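Side-chain contacts in magnesium and cobalt efflux protein (Bordetella parapertussis, PDB 3JTF), which probably takes part in the transport of magnesium and cobalt ions, and in this fragment, a pair of CBS domains, binds AMP: residues V89-R92 against E93-S97; V115-E118 against D119-Q123. One frame throughout, in Å; residues are numbered along the deposited sequence.

Contact 1 (V89-R92 against E93-S97); sequences VLLR and EFRAS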
ATOM      1  N   VAL B  89     -20.783   3.763  -3.193  1.00 16.10           N
ATOM      2  CA  VAL B  89     -20.981   3.580  -1.743  1.00 16.10           C
ATOM      3  C   VAL B  89     -19.721   2.983  -1.125  1.00 14.27           C
ATOM      4  O   VAL B  89     -19.255   3.466  -0.110  1.00 13.46           O
ATOM      5  CB  VAL B  89     -22.173   2.692  -1.440  1.00 16.91           C
ATOM      6  CG1 VAL B  89     -22.299   2.441   0.073  1.00 18.95           C
ATOM      7  CG2 VAL B  89     -23.482   3.356  -1.995  1.00 19.44           C
ATOM      8  N   LEU B  90     -19.134   2.009  -1.799  1.00 12.68           N
ATOM      9  CA  LEU B  90     -17.925   1.336  -1.304  1.00 12.58           C
ATOM     10  C   LEU B  90     -16.740   2.302  -1.209  1.00 12.41           C
ATOM     11  O   LEU B  90     -15.896   2.207  -0.293  1.00 10.88           O
ATOM     12  CB  LEU B  90     -17.568   0.143  -2.205  1.00 12.26           C
ATOM     13  CG  LEU B  90     -16.329  -0.660  -1.820  1.00 11.50           C
ATOM     14  CD1 LEU B  90     -16.423  -1.148  -0.295  1.00 11.53           C
ATOM     15  CD2 LEU B  90     -16.106  -1.844  -2.780  1.00 12.49           C
ATOM     16  N   LEU B  91     -16.646   3.202  -2.190  1.00 11.72           N
ATOM     17  CA  LEU B  91     -15.624   4.238  -2.147  1.00 12.07           C
ATOM     18  C   LEU B  91     -15.711   5.080  -0.847  1.00 11.81           C
ATOM     19  O   LEU B  91     -14.710   5.318  -0.205  1.00 11.44           O
ATOM     20  CB  LEU B  91     -15.724   5.157  -3.352  1.00 11.57           C
ATOM     21  CG  LEU B  91     -14.625   6.230  -3.359  1.00 12.84           C
ATOM     22  CD1 LEU B  91     -13.215   5.661  -3.148  1.00 14.19           C
ATOM     23  CD2 LEU B  91     -14.715   7.037  -4.700  1.00 14.74           C
ATOM     24  N   ARG B  92     -16.911   5.523  -0.512  1.00 11.85           N
ATOM     25  CA  ARG B  92     -17.148   6.293   0.685  1.00 13.34           C
ATOM     26  C   ARG B  92     -16.793   5.485   1.923  1.00 12.53           C
ATOM     27  O   ARG B  92     -16.257   6.025   2.874  1.00 12.25           O
ATOM     28  CB  ARG B  92     -18.622   6.726   0.756  1.00 13.61           C
ATOM     29  CG  ARG B  92     -19.037   7.700  -0.365  1.00 18.18           C
ATOM     30  CD  ARG B  92     -20.414   8.298  -0.159  1.00 19.81           C
ATOM     31  NE  ARG B  92     -20.376   9.352   0.859  1.00 24.38           N
ATOM     32  CZ  ARG B  92     -21.424  10.085   1.262  1.00 26.37           C
ATOM     33  NH1 ARG B  92     -22.642   9.843   0.783  1.00 26.44           N
ATOM     34  NH2 ARG B  92     -21.255  11.033   2.192  1.00 26.05           N
ATOM     35  N   GLU B  93     -17.139   4.208   1.909  1.00 12.48           N
ATOM     36  CA  GLU B  93     -16.833   3.292   3.018  1.00 12.46           C
ATOM     37  C   GLU B  93     -15.330   3.141   3.248  1.00 12.39           C
ATOM     38  O   GLU B  93     -14.810   3.355   4.376  1.00 11.54           O
ATOM     39  CB  GLU B  93     -17.470   1.925   2.776  1.00 11.91           C
ATOM     40  CG  GLU B  93     -17.094   0.840   3.824  1.00 12.59           C
ATOM     41  CD  GLU B  93     -17.783  -0.502   3.570  1.00 17.76           C
ATOM     42  OE1 GLU B  93     -18.430  -0.659   2.513  1.00 16.52           O
ATOM     43  OE2 GLU B  93     -17.705  -1.398   4.448  1.00 17.19           O
ATOM     44  N   PHE B  94     -14.636   2.817   2.177  1.00 11.86           N
ATOM     45  CA  PHE B  94     -13.185   2.698   2.204  1.00 12.34           C
ATOM     46  C   PHE B  94     -12.501   4.021   2.609  1.00 13.86           C
ATOM     47  O   PHE B  94     -11.571   4.000   3.415  1.00 15.58           O
ATOM     48  CB  PHE B  94     -12.673   2.330   0.807  1.00 12.38           C
ATOM     49  CG  PHE B  94     -12.644   0.852   0.485  1.00 11.92           C
ATOM     50  CD1 PHE B  94     -12.370  -0.109   1.431  1.00 13.84           C
ATOM     51  CD2 PHE B  94     -12.798   0.439  -0.847  1.00 14.10           C
ATOM     52  CE1 PHE B  94     -12.306  -1.465   1.084  1.00 16.17           C
ATOM     53  CE2 PHE B  94     -12.730  -0.901  -1.206  1.00 15.74           C
ATOM     54  CZ  PHE B  94     -12.479  -1.869  -0.236  1.00 16.97           C
ATOM     55  N   ARG B  95     -12.934   5.157   2.063  1.00 14.05           N
ATOM     56  CA  ARG B  95     -12.314   6.445   2.396  0.50 14.58           C
ATOM     57  C   ARG B  95     -12.413   6.745   3.901  1.00 14.40           C
ATOM     58  O   ARG B  95     -11.507   7.340   4.469  1.00 14.35           O
ATOM     59  CB  ARG B  95     -12.945   7.604   1.605  0.50 14.71           C
ATOM     60  CG  ARG B  95     -12.378   7.829   0.181  0.50 15.21           C
ATOM     61  CD  ARG B  95     -13.165   8.964  -0.533  0.50 16.61           C
ATOM     62  NE  ARG B  95     -12.716   9.281  -1.905  0.50 14.31           N
ATOM     63  CZ  ARG B  95     -13.407  10.054  -2.727  0.50 18.35           C
ATOM     64  NH1 ARG B  95     -14.548  10.569  -2.304  0.50 20.41           N
ATOM     65  NH2 ARG B  95     -12.970  10.344  -3.956  0.50 19.49           N
ATOM     66  N   ALA B  96     -13.520   6.347   4.524  1.00 13.21           N
ATOM     67  CA  ALA B  96     -13.767   6.609   5.944  1.00 14.03           C
ATOM     68  C   ALA B  96     -13.130   5.537   6.881  1.00 14.56           C
ATOM     69  O   ALA B  96     -13.006   5.754   8.093  1.00 15.24           O
ATOM     70  CB  ALA B  96     -15.295   6.722   6.212  1.00 12.24           C
ATOM     71  N   SER B  97     -12.660   4.445   6.308  1.00 15.66           N
ATOM     72  CA  SER B  97     -12.273   3.277   7.064  1.00 17.62           C
ATOM     73  C   SER B  97     -10.764   3.203   7.227  1.00 18.77           C
ATOM     74  O   SER B  97     -10.013   3.741   6.393  1.00 17.81           O
ATOM     75  CB  SER B  97     -12.731   2.027   6.324  1.00 17.31           C
ATOM     76  OG  SER B  97     -12.318   0.867   6.999  1.00 21.09           O
TER
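Leu90 meets Phe94, and Leu91 meets Arg95, one turn further along helix 87-96, the helix of the beta-alpha-beta unit between strands 80-82 and 101-105 in the second CBS domain. Apolar contact dominates the buried side. The Leu90 methyl CD1 sits over one face of the Phe94 ring, offset toward its rim, in a CH-pi contact 3.9 Å from the ring centroid; beside it, Leu90 CG lies 3.7 Å from Phe94 CE2. Leu90 sends CG away from its own backbone nitrogen (chi1 180°), and Phe94 swings CG back beside its nitrogen (chi1 -87°), which brings branch and ring together. Leu90 also packs on Val120, and Leu91 on Met117, Leu121 and Ile124 of helix 117-126.

The second pair joins an apolar branch to a charged group. In one of the two conformers deposited for Arg95, Leu91 CD2 is centred over one face of the guanidinium, 3.8 Å from Arg95 NH2, with the extended chain running past Leu91 CG and CD1; this placement is therefore tentative. Val125 of the second subunit packs on both residues.

Among polar groups, Glu93 OE1 pairs with Lys85 in a salt bridge and touches Leu90 CD1 at 3.5 Å. Backbone bonds of the alpha-helical pattern underlie these contacts; the straightest runs from Phe94 N to Leu90 O, 2.8 Å with an N-H...O angle of 175°.

Contact 2 (V115-E118 against D119-Q123); sequences VTME and DVLEQ. With AMP (adenosine monophosphate), chain F; SO4 (sulfate ion), chain H.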
ATOM      1  N   VAL B 115     -11.119  -7.012  -3.160  1.00 14.81           N
ATOM      2  CA  VAL B 115     -11.231  -5.724  -3.809  1.00 14.85           C
ATOM      3  C   VAL B 115     -10.563  -4.703  -2.905  1.00 15.14           C
ATOM      4  O   VAL B 115     -10.567  -4.854  -1.665  1.00 13.93           O
ATOM      5  CB  VAL B 115     -12.712  -5.394  -4.145  1.00 14.81           C
ATOM      6  CG1 VAL B 115     -13.512  -5.170  -2.887  1.00 14.74           C
ATOM      7  CG2 VAL B 115     -12.787  -4.223  -5.156  1.00 16.86           C
ATOM      8  N   THR B 116      -9.935  -3.712  -3.530  1.00 15.50           N
ATOM      9  CA  THR B 116      -9.273  -2.604  -2.830  1.00 15.21           C
ATOM     10  C   THR B 116      -9.780  -1.245  -3.294  1.00 15.24           C
ATOM     11  O   THR B 116     -10.420  -1.127  -4.343  1.00 13.10           O
ATOM     12  CB  THR B 116      -7.723  -2.611  -2.975  1.00 16.20           C
ATOM     13  OG1 THR B 116      -7.335  -2.190  -4.289  1.00 17.38           O
ATOM     14  CG2 THR B 116      -7.092  -4.003  -2.631  1.00 15.81           C
HETATM   15  N   MSE B 117      -9.493  -0.218  -2.488  1.00 15.53           N
HETATM   16  CA  MSE B 117      -9.913   1.153  -2.822  1.00 15.52           C
HETATM   17  C   MSE B 117      -9.354   1.607  -4.151  1.00 14.91           C
HETATM   18  O   MSE B 117     -10.025   2.324  -4.883  1.00 13.09           O
HETATM   19  CB  MSE B 117      -9.512   2.166  -1.742  1.00 15.34           C
HETATM   20  CG  MSE B 117     -10.321   3.521  -1.886  1.00 18.03           C
HETATM   21 SE   MSE B 117      -9.866   4.681  -0.384  1.00 25.44          SE
HETATM   22  CE  MSE B 117      -8.146   5.306  -1.122  1.00 23.34           C
ATOM     23  N   GLU B 118      -8.124   1.192  -4.453  1.00 14.81           N
ATOM     24  CA  GLU B 118      -7.511   1.506  -5.741  1.00 16.78           C
ATOM     25  C   GLU B 118      -8.311   0.973  -6.907  1.00 15.95           C
ATOM     26  O   GLU B 118      -8.533   1.718  -7.871  1.00 16.68           O
ATOM     27  CB  GLU B 118      -6.068   0.977  -5.802  1.00 17.67           C
ATOM     28  CG  GLU B 118      -5.262   1.346  -7.072  1.00 23.52           C
ATOM     29  CD  GLU B 118      -3.899   0.552  -7.140  1.00 31.27           C
ATOM     30  OE1 GLU B 118      -3.077   0.727  -6.205  1.00 37.03           O
ATOM     31  OE2 GLU B 118      -3.659  -0.258  -8.085  1.00 33.36           O
ATOM     32  N   ASP B 119      -8.758  -0.287  -6.823  1.00 15.85           N
ATOM     33  CA  ASP B 119      -9.609  -0.885  -7.864  1.00 16.44           C
ATOM     34  C   ASP B 119     -10.894  -0.062  -8.061  1.00 14.96           C
ATOM     35  O   ASP B 119     -11.348   0.138  -9.166  1.00 14.10           O
ATOM     36  CB  ASP B 119     -10.032  -2.324  -7.533  1.00 17.16           C
ATOM     37  CG  ASP B 119      -8.853  -3.292  -7.400  1.00 22.70           C
ATOM     38  OD1 ASP B 119      -7.910  -3.202  -8.209  1.00 26.49           O
ATOM     39  OD2 ASP B 119      -8.887  -4.119  -6.448  1.00 27.77           O
ATOM     40  N   VAL B 120     -11.512   0.358  -6.965  1.00 13.40           N
ATOM     41  CA  VAL B 120     -12.741   1.138  -7.049  1.00 13.37           C
ATOM     42  C   VAL B 120     -12.463   2.479  -7.769  1.00 13.13           C
ATOM     43  O   VAL B 120     -13.193   2.858  -8.674  1.00 12.58           O
ATOM     44  CB  VAL B 120     -13.314   1.372  -5.629  1.00 13.75           C
ATOM     45  CG1 VAL B 120     -14.546   2.281  -5.666  1.00 14.30           C
ATOM     46  CG2 VAL B 120     -13.633   0.010  -4.931  1.00 13.01           C
ATOM     47  N   LEU B 121     -11.401   3.173  -7.360  1.00 12.95           N
ATOM     48  CA  LEU B 121     -11.065   4.495  -7.895  1.00 13.55           C
ATOM     49  C   LEU B 121     -10.770   4.393  -9.380  1.00 14.20           C
ATOM     50  O   LEU B 121     -11.270   5.174 -10.161  1.00 13.10           O
ATOM     51  CB  LEU B 121      -9.858   5.078  -7.176  1.00 13.92           C
ATOM     52  CG  LEU B 121     -10.117   5.659  -5.795  1.00 13.13           C
ATOM     53  CD1 LEU B 121      -8.752   5.907  -5.094  1.00 14.24           C
ATOM     54  CD2 LEU B 121     -10.933   6.913  -5.937  1.00 14.16           C
ATOM     55  N   GLU B 122     -10.003   3.381  -9.760  1.00 14.87           N
ATOM     56  CA  GLU B 122      -9.666   3.178 -11.163  1.00 15.97           C
ATOM     57  C   GLU B 122     -10.893   2.952 -12.040  1.00 15.96           C
ATOM     58  O   GLU B 122     -10.995   3.525 -13.101  1.00 14.80           O
ATOM     59  CB  GLU B 122      -8.722   1.999 -11.297  1.00 17.11           C
ATOM     60  CG  GLU B 122      -7.347   2.335 -10.787  1.00 22.61           C
ATOM     61  CD  GLU B 122      -6.315   1.325 -11.182  1.00 32.37           C
ATOM     62  OE1 GLU B 122      -6.626   0.115 -11.098  1.00 37.12           O
ATOM     63  OE2 GLU B 122      -5.194   1.753 -11.575  1.00 39.48           O
ATOM     64  N   GLN B 123     -11.829   2.126 -11.581  1.00 15.74           N
ATOM     65  CA  GLN B 123     -13.003   1.855 -12.381  1.00 16.79           C
ATOM     66  C   GLN B 123     -13.877   3.078 -12.494  1.00 17.57           C
ATOM     67  O   GLN B 123     -14.350   3.372 -13.597  1.00 18.01           O
ATOM     68  CB  GLN B 123     -13.817   0.725 -11.797  1.00 17.08           C
ATOM     69  CG  GLN B 123     -15.091   0.459 -12.537  1.00 19.50           C
ATOM     70  CD  GLN B 123     -14.828  -0.070 -13.926  1.00 22.22           C
ATOM     71  OE1 GLN B 123     -13.958  -0.905 -14.118  1.00 25.11           O
ATOM     72  NE2 GLN B 123     -15.555   0.433 -14.892  1.00 24.17           N
TER
HETATM   73  P   AMP F   1      -1.289  -3.481  -3.632  1.00 36.19           P
HETATM   74  O1P AMP F   1      -1.646  -3.803  -2.220  1.00 34.48           O
HETATM   75  O2P AMP F   1      -0.772  -2.100  -3.862  1.00 38.83           O
HETATM   76  O3P AMP F   1      -0.432  -4.530  -4.257  1.00 35.59           O
HETATM   77  O5' AMP F   1      -2.609  -3.568  -4.520  1.00 36.56           O
HETATM   78  C5' AMP F   1      -2.486  -3.423  -5.942  1.00 35.36           C
HETATM   79  C4' AMP F   1      -3.576  -4.239  -6.565  1.00 33.44           C
HETATM   80  O4' AMP F   1      -3.360  -5.664  -6.497  1.00 29.82           O
HETATM   81  C3' AMP F   1      -4.875  -4.009  -5.785  1.00 33.17           C
HETATM   82  O3' AMP F   1      -5.485  -2.762  -6.132  1.00 36.52           O
HETATM   83  C2' AMP F   1      -5.633  -5.206  -6.231  1.00 30.02           C
HETATM   84  O2' AMP F   1      -5.870  -4.934  -7.665  1.00 33.01           O
HETATM   85  C1' AMP F   1      -4.568  -6.297  -6.044  1.00 26.16           C
HETATM   86  N9  AMP F   1      -4.254  -6.926  -4.711  1.00 22.67           N
HETATM   87  C8  AMP F   1      -3.933  -6.377  -3.502  1.00 20.64           C
HETATM   88  N7  AMP F   1      -3.666  -7.343  -2.573  1.00 20.36           N
HETATM   89  C5  AMP F   1      -3.784  -8.534  -3.206  1.00 18.55           C
HETATM   90  C6  AMP F   1      -3.612  -9.951  -2.852  1.00 18.18           C
HETATM   91  N6  AMP F   1      -3.293 -10.301  -1.602  1.00 16.67           N
HETATM   92  N1  AMP F   1      -3.857 -10.884  -3.798  1.00 17.87           N
HETATM   93  C2  AMP F   1      -4.171 -10.562  -5.054  1.00 18.49           C
HETATM   94  N3  AMP F   1      -4.303  -9.290  -5.468  1.00 18.50           N
HETATM   95  C4  AMP F   1      -4.146  -8.256  -4.589  1.00 19.31           C
HETATM   96  S   SO4 H   5      -5.807   0.530  -1.891  0.50 22.59           S
HETATM   97  O1  SO4 H   5      -4.797   1.296  -1.177  0.50 28.29           O
HETATM   98  O2  SO4 H   5      -6.727   1.371  -2.560  0.50 30.42           O
HETATM   99  O3  SO4 H   5      -5.113  -0.372  -2.833  0.50 30.66           O
HETATM  100  O4  SO4 H   5      -6.488  -0.326  -0.952  0.50 30.70           O
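Asp119 reaches back to Thr116 and forward to AMP at the point where strand 111-116 turns into helix 117-126. Its OD1 accepts both ribose hydroxyls, from AMP O2' at 2.7 Å and from O3' at 3.2 Å. Thr116 OG1 is hydrogen-bonded to the same AMP O3' at 2.7 Å, so threonine and aspartate hold that hydroxyl between them.

The other carboxylate oxygen turns to the backbone: Thr116 N donates to Asp119 OD2 at 3.1 Å, arriving on the anti side and 30° out of the carboxylate plane. Thr116 occupies the N-cap position, and its chi1 of 74° sets OG1 between the backbone nitrogen and carbonyl carbon, facing ribose and carboxylate. A sulfate ion, probably from the crystallisation liquor, lies beside the first turn, where Met117 N makes a weak bond to it; Arg40 also binds it.

Behind this shell, Val120 N bonds to Thr116 O at 3.2 Å, and selenomethionine Met117 CE packs on Leu121 CD1. Glu118 OE2 and Glu122 OE1 come within 4.2 Å, which may raise the proton affinity of one of them. With one oxygen tied to the backbone and the other to the ribose diol, Asp119 has a geometry consistent with recognising a ribonucleotide with both hydroxyls.

In the fold
From the N terminus, the chain passes through the first CBS domain before strand 80-82 leads into helix 87-96, where contact 1 forms within consecutive turns. Strands 101-105 and 111-116 then run antiparallel, and contact 2 follows at the passage into helix 117-126. The two contacts lie in series, neither nested nor crossed, and each spans only a local stretch. They nevertheless touch in space: Phe94 CE2 lies 3.5 Å from Met117 N and 3.6 Å from Thr116 C. Helix 87-96 thus backs the helix start that carries AMP-binding residues, and both contacts reach the second subunit.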